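PDB 4GLJ: RsfP from Uncultured bacterium, which probably catalyses the phosphorolysis of 5'-methylthioadenosine to adenine and 5-methylthioribose 1-phosphate, and here holds the dye rhodamine B in its ligand pocket. Local coordinates for residues A[23-28]-A[67-72]; A[62-67]-A[93-98]; A[40-45]-A[126-131]; A[76-81]-A[200-205]. One frame throughout, in Å; residues are numbered along the deposited sequence.

Contact 1: A[23-28]-A[67-72]; sequences GLYQMQ and QGHRLT. With RHB (N-[9-(2-carboxyphenyl)-6-(diethylamino)-3H-xanthen-3-ylidene]-N-ethylethanaminium), chain B.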
# COMPACT_ATOMS: atom_id res chain seq x y z
N GLY A 23 13.02 15.60 -17.12
CA GLY A 23 13.85 16.02 -18.24
C GLY A 23 13.04 16.62 -19.39
O GLY A 23 13.62 17.22 -20.25
N LEU A 24 11.73 16.40 -19.44
CA LEU A 24 10.81 17.04 -20.43
C LEU A 24 9.86 18.15 -19.90
O LEU A 24 8.69 17.89 -19.52
CB LEU A 24 9.94 15.98 -21.09
CG LEU A 24 10.61 15.03 -22.09
CD1 LEU A 24 11.13 13.83 -21.31
CD2 LEU A 24 9.51 14.65 -23.08
N TYR A 25 10.34 19.39 -19.98
CA TYR A 25 9.65 20.57 -19.42
C TYR A 25 9.02 21.38 -20.54
O TYR A 25 8.08 22.13 -20.31
CB TYR A 25 10.61 21.40 -18.51
CG TYR A 25 11.22 20.42 -17.51
CD1 TYR A 25 12.61 20.28 -17.37
CD2 TYR A 25 10.37 19.55 -16.78
CE1 TYR A 25 13.13 19.32 -16.48
CE2 TYR A 25 10.86 18.59 -15.92
CZ TYR A 25 12.23 18.47 -15.76
OH TYR A 25 12.67 17.51 -14.88
N GLN A 26 9.52 21.17 -21.76
CA GLN A 26 8.83 21.68 -22.93
C GLN A 26 8.95 20.84 -24.21
O GLN A 26 9.82 19.96 -24.32
CB GLN A 26 9.23 23.14 -23.22
CG GLN A 26 10.70 23.40 -23.45
CD GLN A 26 10.88 24.63 -24.31
OE1 GLN A 26 10.28 25.68 -24.03
NE2 GLN A 26 11.68 24.51 -25.37
N MET A 27 8.04 21.11 -25.15
CA MET A 27 8.18 20.66 -26.51
C MET A 27 8.54 21.83 -27.43
O MET A 27 7.67 22.41 -28.06
CB MET A 27 6.90 20.01 -26.99
CG MET A 27 6.81 18.55 -26.61
SD MET A 27 5.51 17.67 -27.50
CE MET A 27 3.98 18.47 -26.99
N GLN A 28 9.83 22.15 -27.50
CA GLN A 28 10.42 23.16 -28.41
C GLN A 28 9.88 23.23 -29.86
O GLN A 28 9.63 24.32 -30.38
CB GLN A 28 11.95 22.97 -28.45
CG GLN A 28 12.74 23.86 -29.42
CD GLN A 28 13.04 25.23 -28.84
OE1 GLN A 28 12.22 25.82 -28.13
NE2 GLN A 28 14.23 25.75 -29.14
N GLN A 67 6.33 23.27 -13.97
CA GLN A 67 7.51 24.05 -14.28
C GLN A 67 8.54 24.03 -13.15
O GLN A 67 8.22 24.02 -11.94
CB GLN A 67 7.17 25.47 -14.76
CG GLN A 67 8.10 25.94 -15.90
CD GLN A 67 8.44 24.84 -16.92
OE1 GLN A 67 9.57 24.30 -16.94
NE2 GLN A 67 7.45 24.48 -17.75
N GLY A 68 9.78 23.87 -13.56
CA GLY A 68 10.87 23.83 -12.62
C GLY A 68 10.95 22.52 -11.91
O GLY A 68 11.69 22.41 -10.92
N HIS A 69 10.24 21.50 -12.41
CA HIS A 69 10.17 20.23 -11.70
C HIS A 69 9.80 20.46 -10.25
O HIS A 69 10.45 19.97 -9.35
CB HIS A 69 11.47 19.46 -11.78
CG HIS A 69 11.32 17.96 -11.64
ND1 HIS A 69 10.93 17.36 -10.49
CD2 HIS A 69 11.47 16.95 -12.59
CE1 HIS A 69 10.89 16.00 -10.69
NE2 HIS A 69 11.24 15.77 -11.97
N ARG A 70 8.66 21.09 -10.01
CA ARG A 70 8.29 21.39 -8.61
C ARG A 70 7.60 20.31 -7.79
O ARG A 70 7.52 20.48 -6.60
CB ARG A 70 7.53 22.71 -8.49
CG ARG A 70 6.19 22.64 -9.18
CD ARG A 70 5.41 23.98 -9.25
NE ARG A 70 4.16 23.61 -9.93
CZ ARG A 70 3.03 23.30 -9.29
NH1 ARG A 70 2.99 23.42 -7.97
NH2 ARG A 70 1.93 22.90 -9.96
N LEU A 71 7.02 19.28 -8.42
CA LEU A 71 6.24 18.23 -7.73
C LEU A 71 6.96 16.92 -7.65
O LEU A 71 7.60 16.47 -8.60
CB LEU A 71 4.90 17.96 -8.47
CG LEU A 71 4.06 19.24 -8.66
CD1 LEU A 71 2.93 19.03 -9.70
CD2 LEU A 71 3.51 19.80 -7.32
N THR A 72 6.78 16.26 -6.52
CA THR A 72 7.21 14.89 -6.35
C THR A 72 6.10 13.98 -6.96
O THR A 72 4.94 14.43 -7.06
CB THR A 72 7.32 14.49 -4.86
OG1 THR A 72 6.05 14.56 -4.16
CG2 THR A 72 8.31 15.38 -4.04
O2 RHB B . 18.10 16.15 -9.57
C26 RHB B . 18.95 15.45 -8.99
C19 RHB B . 18.79 13.97 -8.91
C14 RHB B . 17.84 13.20 -9.58
C15 RHB B . 17.86 11.82 -9.38
C16 RHB B . 18.77 11.20 -8.55
C17 RHB B . 19.69 11.96 -7.88
C18 RHB B . 19.69 13.34 -8.08
C9 RHB B . 16.77 13.66 -10.52
C8 RHB B . 15.61 12.73 -10.70
C13 RHB B . 15.51 11.53 -10.03
C12 RHB B . 14.43 10.66 -10.20
C11 RHB B . 13.39 11.02 -11.03
N1 RHB B . 12.30 10.15 -11.27
C35 RHB B . 12.96 8.83 -11.40
C36 RHB B . 14.19 9.05 -12.26
C22 RHB B . 11.13 10.11 -10.34
C23 RHB B . 10.07 11.13 -10.80
C10 RHB B . 13.51 12.21 -11.72
C7 RHB B . 14.59 13.07 -11.55
O1 RHB B . 14.64 14.26 -12.25
C1 RHB B . 15.67 15.15 -12.15
C2 RHB B . 16.76 14.92 -11.32
C6 RHB B . 15.59 16.32 -12.91
C5 RHB B . 16.59 17.27 -12.85
C4 RHB B . 17.69 17.06 -12.02
C3 RHB B . 17.77 15.89 -11.26
N2 RHB B . 16.48 18.42 -13.65
C24 RHB B . 15.35 19.28 -13.23
C25 RHB B . 14.89 20.09 -14.43
C33 RHB B . 17.75 19.17 -13.67
C34 RHB B . 17.82 19.97 -14.96
O3 RHB B . 19.99 15.94 -8.51

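Contact 2: A[62-67]-A[93-98]; sequences LTRHGQ and IVSVSA. With RHB (N-[9-(2-carboxyphenyl)-6-(diethylamino)-3H-xanthen-3-ylidene]-N-ethylethanaminium), chain B; PO4 (phosphate ion), chain D.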
# COMPACT_ATOMS: atom_id res chain seq x y z
N LEU A 62 1.74 18.39 -21.53
CA LEU A 62 1.53 18.65 -20.07
C LEU A 62 2.84 18.18 -19.38
O LEU A 62 3.25 17.04 -19.58
CB LEU A 62 0.33 17.85 -19.58
CG LEU A 62 0.05 17.92 -18.06
CD1 LEU A 62 0.20 19.38 -17.63
CD2 LEU A 62 -1.37 17.46 -17.79
N THR A 63 3.51 19.07 -18.64
CA THR A 63 4.71 18.68 -17.87
C THR A 63 4.23 18.10 -16.60
O THR A 63 3.69 18.83 -15.78
CB THR A 63 5.53 19.91 -17.46
OG1 THR A 63 5.78 20.66 -18.63
CG2 THR A 63 6.84 19.46 -16.88
N ARG A 64 4.41 16.78 -16.42
CA ARG A 64 3.89 16.13 -15.26
C ARG A 64 4.32 16.76 -13.87
O ARG A 64 3.50 16.89 -12.91
CB ARG A 64 4.32 14.63 -15.35
CG ARG A 64 3.80 13.86 -14.20
CD ARG A 64 4.21 12.41 -14.25
NE ARG A 64 3.72 11.67 -15.43
CZ ARG A 64 4.44 11.15 -16.42
NH1 ARG A 64 5.76 11.37 -16.52
NH2 ARG A 64 3.83 10.46 -17.40
N HIS A 65 5.59 17.12 -13.77
CA HIS A 65 6.15 17.64 -12.50
C HIS A 65 6.03 19.11 -12.31
O HIS A 65 6.45 19.62 -11.28
CB HIS A 65 7.60 17.23 -12.32
CG HIS A 65 7.78 15.74 -12.16
ND1 HIS A 65 7.53 15.11 -11.00
CD2 HIS A 65 8.09 14.75 -13.08
CE1 HIS A 65 7.76 13.77 -11.13
NE2 HIS A 65 8.07 13.54 -12.42
N GLY A 66 5.35 19.78 -13.25
CA GLY A 66 5.20 21.24 -13.30
C GLY A 66 6.44 21.96 -13.77
O GLY A 66 7.52 21.36 -13.91
N GLN A 67 6.33 23.27 -13.97
CA GLN A 67 7.51 24.05 -14.28
C GLN A 67 8.54 24.03 -13.15
O GLN A 67 8.22 24.02 -11.94
CB GLN A 67 7.17 25.47 -14.76
CG GLN A 67 8.10 25.94 -15.90
CD GLN A 67 8.44 24.84 -16.92
OE1 GLN A 67 9.57 24.30 -16.94
NE2 GLN A 67 7.45 24.48 -17.75
N ILE A 93 -3.01 9.46 -25.44
CA ILE A 93 -1.90 10.01 -24.60
C ILE A 93 -0.65 9.16 -24.75
O ILE A 93 -0.72 7.93 -24.68
CB ILE A 93 -2.26 10.02 -23.07
CG1 ILE A 93 -3.40 11.03 -22.87
CG2 ILE A 93 -1.05 10.40 -22.21
CD1 ILE A 93 -3.99 10.99 -21.45
N VAL A 94 0.49 9.83 -24.96
CA VAL A 94 1.77 9.21 -24.81
C VAL A 94 2.41 9.81 -23.56
O VAL A 94 2.70 10.98 -23.47
CB VAL A 94 2.73 9.42 -26.02
CG1 VAL A 94 4.08 8.71 -25.76
CG2 VAL A 94 2.08 8.81 -27.27
N SER A 95 2.72 8.95 -22.61
CA SER A 95 3.39 9.35 -21.36
C SER A 95 4.88 9.07 -21.60
O SER A 95 5.29 7.99 -22.05
CB SER A 95 2.93 8.39 -20.24
OG SER A 95 4.00 8.32 -19.26
N VAL A 96 5.70 10.04 -21.31
CA VAL A 96 7.10 9.90 -21.54
C VAL A 96 7.75 9.98 -20.19
O VAL A 96 7.65 11.03 -19.54
CB VAL A 96 7.64 11.01 -22.47
CG1 VAL A 96 9.15 10.75 -22.64
CG2 VAL A 96 6.89 11.01 -23.83
N SER A 97 8.34 8.87 -19.74
CA SER A 97 8.77 8.74 -18.34
C SER A 97 10.18 8.18 -18.15
O SER A 97 10.56 7.21 -18.83
CB SER A 97 7.82 7.79 -17.65
OG SER A 97 6.57 8.42 -17.72
N ALA A 98 10.90 8.74 -17.16
CA ALA A 98 12.24 8.27 -16.85
C ALA A 98 12.04 7.04 -15.98
O ALA A 98 11.14 7.03 -15.07
CB ALA A 98 13.04 9.32 -16.07
O2 RHB B . 18.10 16.15 -9.57
C26 RHB B . 18.95 15.45 -8.99
C19 RHB B . 18.79 13.97 -8.91
C14 RHB B . 17.84 13.20 -9.58
C15 RHB B . 17.86 11.82 -9.38
C16 RHB B . 18.77 11.20 -8.55
C17 RHB B . 19.69 11.96 -7.88
C18 RHB B . 19.69 13.34 -8.08
C9 RHB B . 16.77 13.66 -10.52
C8 RHB B . 15.61 12.73 -10.70
C13 RHB B . 15.51 11.53 -10.03
C12 RHB B . 14.43 10.66 -10.20
C11 RHB B . 13.39 11.02 -11.03
N1 RHB B . 12.30 10.15 -11.27
C35 RHB B . 12.96 8.83 -11.40
C36 RHB B . 14.19 9.05 -12.26
C22 RHB B . 11.13 10.11 -10.34
C23 RHB B . 10.07 11.13 -10.80
C10 RHB B . 13.51 12.21 -11.72
C7 RHB B . 14.59 13.07 -11.55
O1 RHB B . 14.64 14.26 -12.25
C1 RHB B . 15.67 15.15 -12.15
C2 RHB B . 16.76 14.92 -11.32
C6 RHB B . 15.59 16.32 -12.91
C5 RHB B . 16.59 17.27 -12.85
C4 RHB B . 17.69 17.06 -12.02
C3 RHB B . 17.77 15.89 -11.26
N2 RHB B . 16.48 18.42 -13.65
C24 RHB B . 15.35 19.28 -13.23
C25 RHB B . 14.89 20.09 -14.43
C33 RHB B . 17.75 19.17 -13.67
C34 RHB B . 17.82 19.97 -14.96
O3 RHB B . 19.99 15.94 -8.51
P PO4 D . 8.73 10.69 -14.54
O1 PO4 D . 9.71 10.86 -13.41
O2 PO4 D . 9.60 10.87 -15.76
O3 PO4 D . 8.17 9.33 -14.37
O4 PO4 D . 7.63 11.75 -14.54

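Contact 3: A[40-45]-A[126-131]; sequences TPYGEP and STFFGD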
# COMPACT_ATOMS: atom_id res chain seq x y z
N THR A 40 -10.48 22.22 -13.16
CA THR A 40 -11.17 20.95 -13.14
C THR A 40 -11.84 20.77 -11.78
O THR A 40 -11.51 21.49 -10.80
CB THR A 40 -10.28 19.72 -13.43
OG1 THR A 40 -9.65 19.30 -12.22
CG2 THR A 40 -9.23 19.92 -14.60
N PRO A 41 -12.78 19.80 -11.69
CA PRO A 41 -13.34 19.49 -10.39
C PRO A 41 -12.31 18.91 -9.40
O PRO A 41 -12.62 18.81 -8.20
CB PRO A 41 -14.44 18.46 -10.71
CG PRO A 41 -14.79 18.73 -12.15
CD PRO A 41 -13.46 19.06 -12.78
N TYR A 42 -11.10 18.62 -9.86
CA TYR A 42 -10.02 18.04 -9.03
C TYR A 42 -8.91 19.05 -8.78
O TYR A 42 -7.83 18.68 -8.38
CB TYR A 42 -9.44 16.76 -9.69
CG TYR A 42 -10.58 15.83 -9.92
CD1 TYR A 42 -11.16 15.74 -11.17
CD2 TYR A 42 -11.13 15.10 -8.88
CE1 TYR A 42 -12.28 14.95 -11.38
CE2 TYR A 42 -12.25 14.30 -9.10
CZ TYR A 42 -12.80 14.26 -10.39
OH TYR A 42 -13.89 13.48 -10.67
N GLY A 43 -9.20 20.31 -9.04
CA GLY A 43 -8.24 21.37 -8.85
C GLY A 43 -7.42 21.54 -10.11
O GLY A 43 -7.84 21.12 -11.20
N GLU A 44 -6.24 22.15 -9.95
CA GLU A 44 -5.44 22.54 -11.09
C GLU A 44 -4.54 21.41 -11.56
O GLU A 44 -3.97 20.67 -10.74
CB GLU A 44 -4.59 23.76 -10.74
CG GLU A 44 -5.41 24.91 -10.19
CD GLU A 44 -4.65 26.23 -10.21
OE1 GLU A 44 -3.63 26.31 -9.48
OE2 GLU A 44 -5.06 27.17 -10.96
N PRO A 45 -4.36 21.30 -12.89
CA PRO A 45 -3.34 20.40 -13.43
C PRO A 45 -1.96 20.84 -12.98
O PRO A 45 -1.86 21.95 -12.42
CB PRO A 45 -3.43 20.59 -14.95
CG PRO A 45 -4.78 21.18 -15.14
CD PRO A 45 -5.06 22.04 -13.94
N SER A 126 -6.75 6.85 -6.91
CA SER A 126 -6.45 6.15 -8.17
C SER A 126 -7.72 5.86 -9.02
O SER A 126 -7.71 5.03 -9.93
CB SER A 126 -5.68 4.84 -7.86
OG SER A 126 -6.50 4.10 -6.92
N THR A 127 -8.77 6.64 -8.76
CA THR A 127 -10.03 6.54 -9.51
C THR A 127 -10.75 7.86 -9.42
O THR A 127 -10.56 8.67 -8.49
CB THR A 127 -10.94 5.41 -8.94
OG1 THR A 127 -12.15 5.31 -9.69
CG2 THR A 127 -11.32 5.67 -7.48
N PHE A 128 -11.62 8.09 -10.39
CA PHE A 128 -12.49 9.22 -10.37
C PHE A 128 -13.78 8.82 -9.71
O PHE A 128 -14.61 9.67 -9.46
CB PHE A 128 -12.90 9.60 -11.79
CG PHE A 128 -11.81 10.24 -12.58
CD1 PHE A 128 -11.40 11.56 -12.32
CD2 PHE A 128 -11.25 9.57 -13.67
CE1 PHE A 128 -10.42 12.17 -13.08
CE2 PHE A 128 -10.27 10.21 -14.43
CZ PHE A 128 -9.87 11.51 -14.18
N PHE A 129 -13.93 7.51 -9.43
CA PHE A 129 -15.19 7.01 -8.90
C PHE A 129 -15.28 6.96 -7.39
O PHE A 129 -14.31 7.23 -6.70
CB PHE A 129 -15.51 5.66 -9.61
CG PHE A 129 -15.81 5.91 -11.09
CD1 PHE A 129 -14.79 5.84 -12.06
CD2 PHE A 129 -17.07 6.36 -11.48
CE1 PHE A 129 -15.07 6.15 -13.41
CE2 PHE A 129 -17.36 6.66 -12.80
CZ PHE A 129 -16.34 6.61 -13.77
N GLY A 130 -16.45 6.62 -6.86
CA GLY A 130 -16.66 6.74 -5.42
C GLY A 130 -17.56 7.95 -5.23
O GLY A 130 -17.92 8.65 -6.22
N ASP A 131 -17.99 8.15 -3.97
CA ASP A 131 -18.81 9.30 -3.60
C ASP A 131 -19.96 9.55 -4.55
O ASP A 131 -20.15 10.72 -4.99
CB ASP A 131 -17.94 10.57 -3.44
CG ASP A 131 -18.71 11.73 -2.79
OD1 ASP A 131 -19.71 11.50 -2.06
OD2 ASP A 131 -18.30 12.90 -3.00
O HOH W 1 -14.72 12.14 -8.80

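Contact 4: A[76-81]-A[200-205]; sequences VPYRAN and NMPEAK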
# COMPACT_ATOMS: atom_id res chain seq x y z
N VAL A 76 1.66 14.67 -7.51
CA VAL A 76 1.20 15.12 -8.83
C VAL A 76 -0.35 15.09 -8.85
O VAL A 76 -0.92 14.05 -8.41
CB VAL A 76 1.82 14.24 -9.88
CG1 VAL A 76 1.13 14.44 -11.27
CG2 VAL A 76 3.33 14.54 -10.00
N PRO A 77 -1.02 16.12 -9.40
CA PRO A 77 -2.46 16.01 -9.37
C PRO A 77 -2.94 15.15 -10.58
O PRO A 77 -3.48 15.69 -11.61
CB PRO A 77 -2.91 17.49 -9.52
CG PRO A 77 -1.86 18.07 -10.48
CD PRO A 77 -0.58 17.36 -10.09
N TYR A 78 -2.85 13.83 -10.43
CA TYR A 78 -3.15 12.95 -11.58
C TYR A 78 -4.59 13.10 -12.08
O TYR A 78 -4.77 13.07 -13.28
CB TYR A 78 -2.93 11.47 -11.13
CG TYR A 78 -1.47 11.18 -10.89
CD1 TYR A 78 -0.62 10.94 -11.94
CD2 TYR A 78 -0.96 11.23 -9.58
CE1 TYR A 78 0.73 10.72 -11.70
CE2 TYR A 78 0.40 11.02 -9.35
CZ TYR A 78 1.21 10.84 -10.39
OH TYR A 78 2.53 10.61 -10.19
N ARG A 79 -5.59 13.19 -11.20
CA ARG A 79 -6.97 13.33 -11.62
C ARG A 79 -7.26 14.63 -12.36
O ARG A 79 -7.82 14.58 -13.40
CB ARG A 79 -7.91 13.18 -10.43
CG ARG A 79 -8.19 11.77 -9.95
CD ARG A 79 -9.08 11.75 -8.72
NE ARG A 79 -8.51 12.56 -7.68
CZ ARG A 79 -9.14 12.98 -6.60
NH1 ARG A 79 -10.39 12.67 -6.36
NH2 ARG A 79 -8.48 13.72 -5.76
N ALA A 80 -6.80 15.78 -11.86
CA ALA A 80 -6.82 17.05 -12.65
C ALA A 80 -6.16 17.00 -13.99
O ALA A 80 -6.71 17.51 -14.96
CB ALA A 80 -6.32 18.25 -11.81
N ASN A 81 -4.99 16.39 -14.10
CA ASN A 81 -4.26 16.34 -15.37
C ASN A 81 -5.04 15.54 -16.44
O ASN A 81 -5.19 16.00 -17.57
CB ASN A 81 -2.91 15.64 -15.17
CG ASN A 81 -1.91 16.51 -14.38
OD1 ASN A 81 -2.15 17.73 -14.21
ND2 ASN A 81 -0.77 15.92 -13.94
N ASN A 200 3.52 6.46 -13.54
CA ASN A 200 2.53 6.05 -14.52
C ASN A 200 1.30 5.38 -13.91
O ASN A 200 0.31 5.17 -14.61
CB ASN A 200 3.20 5.27 -15.67
CG ASN A 200 4.00 6.23 -16.62
OD1 ASN A 200 3.96 6.05 -17.82
ND2 ASN A 200 4.57 7.34 -16.08
N MET A 201 1.33 5.13 -12.60
CA MET A 201 0.11 4.85 -11.81
C MET A 201 -0.04 5.97 -10.80
O MET A 201 0.92 6.29 -10.11
CB MET A 201 0.21 3.48 -11.11
CG MET A 201 0.14 2.29 -12.07
SD MET A 201 -1.60 2.10 -12.60
CE MET A 201 -1.49 0.63 -13.61
N PRO A 202 -1.23 6.57 -10.67
CA PRO A 202 -2.52 6.06 -11.20
C PRO A 202 -2.85 6.62 -12.59
O PRO A 202 -3.94 6.36 -13.06
CB PRO A 202 -3.53 6.57 -10.16
CG PRO A 202 -2.93 7.92 -9.80
CD PRO A 202 -1.45 7.62 -9.65
N GLU A 203 -1.89 7.31 -13.22
CA GLU A 203 -2.15 7.99 -14.54
C GLU A 203 -2.75 7.02 -15.55
O GLU A 203 -3.77 7.38 -16.19
CB GLU A 203 -0.85 8.56 -15.07
CG GLU A 203 -0.93 9.80 -15.90
CD GLU A 203 0.47 10.32 -16.22
OE1 GLU A 203 1.14 9.67 -17.09
OE2 GLU A 203 0.95 11.30 -15.58
N ALA A 204 -2.23 5.78 -15.63
CA ALA A 204 -2.79 4.80 -16.61
C ALA A 204 -4.25 4.40 -16.27
O ALA A 204 -5.09 4.19 -17.19
CB ALA A 204 -1.93 3.54 -16.77
N LYS A 205 -4.54 4.20 -14.97
CA LYS A 205 -5.90 3.86 -14.51
C LYS A 205 -6.90 5.02 -14.86
O LYS A 205 -8.03 4.78 -15.28
CB LYS A 205 -5.88 3.63 -12.96
CG LYS A 205 -5.19 2.30 -12.59
CD LYS A 205 -5.14 2.15 -11.06
CE LYS A 205 -4.71 0.69 -10.80
NZ LYS A 205 -4.34 0.42 -9.35
O HOH W 2 -0.43 13.11 -14.35

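Contact 1: A[23-28]-A[67-72]
One wall of the rhodamine B pocket is built where Tyr25, in the loop after strand 16-20, meets Gln67 and His69, in the loop after strand 57-63. The aromatic pair is neither stacked nor T-shaped. The phenol and the imidazole approach rim to rim, with centroids 5.8 Å apart and planes at 83°, so the hydroxyl end of Tyr25 faces the CD2 edge of His69. The model sets these edges implausibly close, and the exact place of the hydroxyl is therefore doubtful. In a phosphorylase of this family the two loops lie at the C-terminal ends of parallel strands, where the substrate site is expected. His69 also packs on Val134 of a neighbouring subunit, and its NE2, which lies 3.7 Å from O1 of the dye, is hydrogen-bonded to Ser22. With CG anti to the backbone N (chi1 -154°), the imidazole lies beside the carbonyl carbon and stacks on His65. Gln67 touches the base of Tyr25 with its amide: its CB points away, but a bend at chi2 (40°) brings OE1 to 3.5 Å from Tyr25 CB. On the same side of the ring plane an ethyl of the dye comes doubtfully close to Tyr25 CE1.

Contact 2: A[62-67]-A[93-98]
Three groups converge on Ser95 OG: Arg64 NH2, which donates a weak, bent bond of 2.8 Å to it; Ser97 OG, which donates from 3.0 Å to the same Ser95 OG; and the amide oxygen of Asn200. This network lies beside the phosphate pocket, at the C-terminal ends of strands 57-63 and 92-101, which run parallel to strand 16-20 between them, as expected for an alpha/beta phosphorylase. Arg64 spans the gap. Its chain runs fully extended through chi1 and chi2 and then turns at chi3 (-62°), which lays the guanidinium against strand 92-101 with Ser95 OG near its plane at the edge. Ser97 OG, which also bonds Asn200 ND2, receives only a weak bond from Arg64 NH1, while Arg64 NE forms a salt bridge with Glu203. A partner on each nitrogen should limit rotation of the guanidinium and probably helps to present NH1 to the ion. Arg64 NH1 donates to phosphate O4 over 2.7 Å, and His65 NE2 binds the same O4 from 2.8 Å. The ion probably came from the crystallisation liquor, yet its place is consistent with the site of the phosphate substrate. Ser22 N and Thr199 OG1 bind it too. From strand 92-101 the backbone contributes Ala98 N, 2.9 Å from phosphate O2 in an almost straight bond of 174°.

Contact 3: A[40-45]-A[126-131]
Tyr42 and Phe128 meet obliquely, their ring planes inclined at 56° and their centroids 5.3 Å apart, so that neither a parallel stack nor an edge-to-face pair results. The outer part of the phenol does the touching: Tyr42 CZ lies 3.6 Å from Phe128 CD1, and the neighbouring CE1 of the tyrosine approaches the same side of the phenylalanine. The two side chains run at about a right angle to each other. In Tyr42 a chi1 of -56° places CG anti to the carbonyl carbon and sends the ring out from its turn toward Phe128, while Pro41 CB lies above one face near the rim. Beyond the hydroxyl, a water at the edge of the phenol and in its plane donates to Phe128 O over 2.6 Å, and probably links the tyrosine to the backbone opposite, although its separation from the hydroxyl is too short to be trusted. Leu206 and Leu295 pack on Phe128, and Arg79 and Arg291 on Tyr42. Each loop is shaped by its own threonine. Thr40 OG1 accepts from Tyr42 N at 2.9 Å and donates to Gly43 O, while Thr127 OG1 accepts from Phe129 N at 2.8 Å. The contact thus joins two ST turns, the first coinciding with a type I beta turn.

Contact 4: A[76-81]-A[200-205]
Tyr78 stands sandwiched between Pro202 and Val76. Pro202 CD sits over one face in a CH-pi contact, 3.8 Å from the centroid of the Tyr78 ring and 16° off its normal, and Val76 CG1 covers the opposite face over the centre. The tyrosine has CG anti to its carbonyl carbon (chi1 -69°), which sends the ring from the first turn of helix 78-87 across to helix 200-209. A cis peptide bond precedes Pro202, whose CG and CD both turn to the phenol. Glu203 crosses Tyr78 at about a right angle: its chi1 is an unusual -149°, the chain is extended beyond CG, and OE2 reaches the ring edge, 3.9 Å from Tyr78 CE1. The carboxylate is buried but well supplied with partners. OE1 pairs with Tyr214 OH, while OE2, besides its salt bridge to Arg64, accepts from a water 2.6 Å away; that water in turn takes a 2.9 Å bond from Asn81 ND2. The phenol oxygen is satisfied by Pro73 O. Helix 78-87, with Pro77 at its N-cap, belongs to the beta-alpha-beta crossover from strand 57-63 to strand 92-101, and here it packs against helix 200-209, which on another side meets Met117 of strand 111-119.

Contacts 1 and 2 form the ligand end of the subunit: their centres are 8 Å apart, they share Gln67, and both touch rhodamine B, with the phosphate held by contact 2 only about 5 Å from the side chain of His69. A hydrogen bond of 2.8 Å from His65 ND1 to Leu71 O joins them. Contact 4 is the second shell. Its centre is 10 Å from that of contact 2, and the salt bridge between Arg64 NE and Glu203 OE2, 2.8 Å long, connects a phosphate-binding arginine to the helix pair behind it. Contact 3 lies further out, about 18 Å from contact 2 between centres, and packs on contact 4 through Pro45 and Asn81.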